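Local coordinates for protein cyclopropane mycolic acid synthase 3 (Mycobacterium tuberculosis, PDB 1L1E) that probably converts a double bond of alpha mycolic acids into a cyclopropane ring at the proximal position, using S-adenosyl-L-methionine as methylene donor, at residues L18-F22 with I253-Y259. Residues are numbered along the deposited sequence; the frame is centred on the assembly and turned at random.
Sequences LSDDF and IQSQTVY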
# COMPACT_ATOMS: atom_id res chain seq x y z
N LEU A 18 13.40 0.52 -10.84
CA LEU A 18 14.18 1.57 -10.20
C LEU A 18 15.02 1.01 -9.04
O LEU A 18 14.50 0.30 -8.18
CB LEU A 18 13.25 2.68 -9.71
CG LEU A 18 13.91 3.97 -9.21
CD1 LEU A 18 14.97 4.44 -10.20
CD2 LEU A 18 12.83 5.03 -9.02
N SER A 19 16.31 1.32 -9.04
CA SER A 19 17.25 0.87 -8.01
C SER A 19 16.79 1.15 -6.58
O SER A 19 16.25 2.21 -6.29
CB SER A 19 18.62 1.53 -8.24
OG SER A 19 19.48 1.36 -7.12
N ASP A 20 17.02 0.20 -5.68
CA ASP A 20 16.58 0.37 -4.30
C ASP A 20 17.35 1.46 -3.57
O ASP A 20 16.85 2.03 -2.60
CB ASP A 20 16.71 -0.93 -3.51
CG ASP A 20 16.12 -0.83 -2.12
OD1 ASP A 20 14.99 -0.30 -2.00
OD2 ASP A 20 16.77 -1.27 -1.15
N ASP A 21 18.56 1.74 -4.01
CA ASP A 21 19.35 2.76 -3.37
C ASP A 21 18.71 4.12 -3.66
O ASP A 21 19.00 5.11 -3.00
CB ASP A 21 20.79 2.71 -3.87
CG ASP A 21 21.81 2.74 -2.73
OD1 ASP A 21 21.66 1.93 -1.78
OD2 ASP A 21 22.75 3.57 -2.79
N PHE A 22 17.83 4.14 -4.66
CA PHE A 22 17.12 5.35 -5.02
C PHE A 22 16.00 5.53 -4.01
O PHE A 22 15.83 6.62 -3.44
CB PHE A 22 16.52 5.25 -6.42
CG PHE A 22 15.90 6.54 -6.90
CD1 PHE A 22 16.70 7.58 -7.37
CD2 PHE A 22 14.53 6.72 -6.84
CE1 PHE A 22 16.15 8.78 -7.77
CE2 PHE A 22 13.96 7.93 -7.24
CZ PHE A 22 14.77 8.96 -7.70
N ILE A 253 22.97 8.47 -8.98
CA ILE A 253 22.61 7.06 -9.07
C ILE A 253 21.65 6.77 -10.22
O ILE A 253 21.69 5.68 -10.80
CB ILE A 253 21.99 6.59 -7.74
CG1 ILE A 253 23.03 6.71 -6.62
CG2 ILE A 253 21.48 5.16 -7.86
CD1 ILE A 253 22.50 6.35 -5.25
N GLN A 254 20.78 7.72 -10.53
CA GLN A 254 19.83 7.57 -11.63
C GLN A 254 19.99 8.71 -12.65
O GLN A 254 20.82 8.63 -13.55
CB GLN A 254 18.40 7.54 -11.10
CG GLN A 254 18.04 6.28 -10.33
CD GLN A 254 18.12 5.03 -11.18
OE1 GLN A 254 17.66 5.01 -12.32
NE2 GLN A 254 18.69 3.97 -10.62
N SER A 255 19.21 9.77 -12.48
CA SER A 255 19.29 10.92 -13.39
C SER A 255 18.35 12.04 -12.97
O SER A 255 17.46 11.85 -12.13
CB SER A 255 18.93 10.51 -14.82
OG SER A 255 17.54 10.32 -14.96
N GLN A 256 18.55 13.21 -13.58
CA GLN A 256 17.72 14.37 -13.31
C GLN A 256 16.29 14.05 -13.74
O GLN A 256 15.33 14.47 -13.10
CB GLN A 256 18.25 15.58 -14.09
CG GLN A 256 17.41 16.85 -13.99
CD GLN A 256 17.64 17.63 -12.70
OE1 GLN A 256 18.74 18.12 -12.45
NE2 GLN A 256 16.60 17.74 -11.88
N THR A 257 16.17 13.30 -14.83
CA THR A 257 14.85 12.93 -15.35
C THR A 257 14.05 12.13 -14.34
O THR A 257 12.87 12.41 -14.11
CB THR A 257 14.98 12.10 -16.65
OG1 THR A 257 15.53 12.92 -17.69
CG2 THR A 257 13.62 11.59 -17.09
N VAL A 258 14.69 11.14 -13.72
CA VAL A 258 14.01 10.32 -12.73
C VAL A 258 13.68 11.17 -11.51
O VAL A 258 12.58 11.11 -10.97
CB VAL A 258 14.88 9.11 -12.31
CG1 VAL A 258 14.18 8.32 -11.20
CG2 VAL A 258 15.15 8.22 -13.50
N TYR A 259 14.65 11.96 -11.07
CA TYR A 259 14.48 12.83 -9.92
C TYR A 259 13.27 13.74 -10.11
O TYR A 259 12.34 13.73 -9.30
CB TYR A 259 15.74 13.67 -9.70
CG TYR A 259 15.61 14.70 -8.61
CD1 TYR A 259 15.64 14.33 -7.26
CD2 TYR A 259 15.43 16.05 -8.92
CE1 TYR A 259 15.49 15.27 -6.26
CE2 TYR A 259 15.29 17.00 -7.92
CZ TYR A 259 15.32 16.61 -6.59
OH TYR A 259 15.17 17.55 -5.60
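The ring of Phe22 reaches across to Gln254 and Val258, and this is the tight part of the contact. Val258 CG1 lies 3.6 Å from Phe22 CZ, obliquely to the ring, while Gln254 CG comes within 3.5 Å of Phe22 CD1. With CG anti to the backbone N (chi1 -174°), Phe22 projects from its short helix toward the turn before helix 256-274, and its far edge points at Tyr259 CA. The ring and the Gln254 amide stand nearly perpendicular, their planes 81° apart. A bend at chi2 brings the CG-CD end of the glutamine alongside Leu18, whose CD1 touches Gln254 CD at 3.4 Å; the same methyl meets Val258 CG1 tip to tip at 4.1 Å. Phe22 also packs on Ala250, and Tyr259 packs its side chain against helices 229-245 and 247-253. Toward Ser19 and Asp21 the contact thins out. Gln254 NE2 comes within 3.4 Å of Ser19 CB, a close but small contact, and at the exposed Asp21 the carboxylate OD2 stands 3.7 Å from Ile253 CD1, the two side chains crossing at about a right angle. No hydrogen bond spans the segments; the two serines turn their hydroxyls to their own helix starts. Ser19 OG accepts from Asp21 N, and Ser255 OG takes Val258 N in a nearly straight bond (164°). The contact is mixed apolar and amide packing between two N-capped helix starts, joining the N-terminal segment, with Leu18 about 12 Å (side chain to ligand) from the bound S-adenosyl-L-homocysteine, to the helical part beside the Rossmann-like methyltransferase core of this cyclopropane synthase.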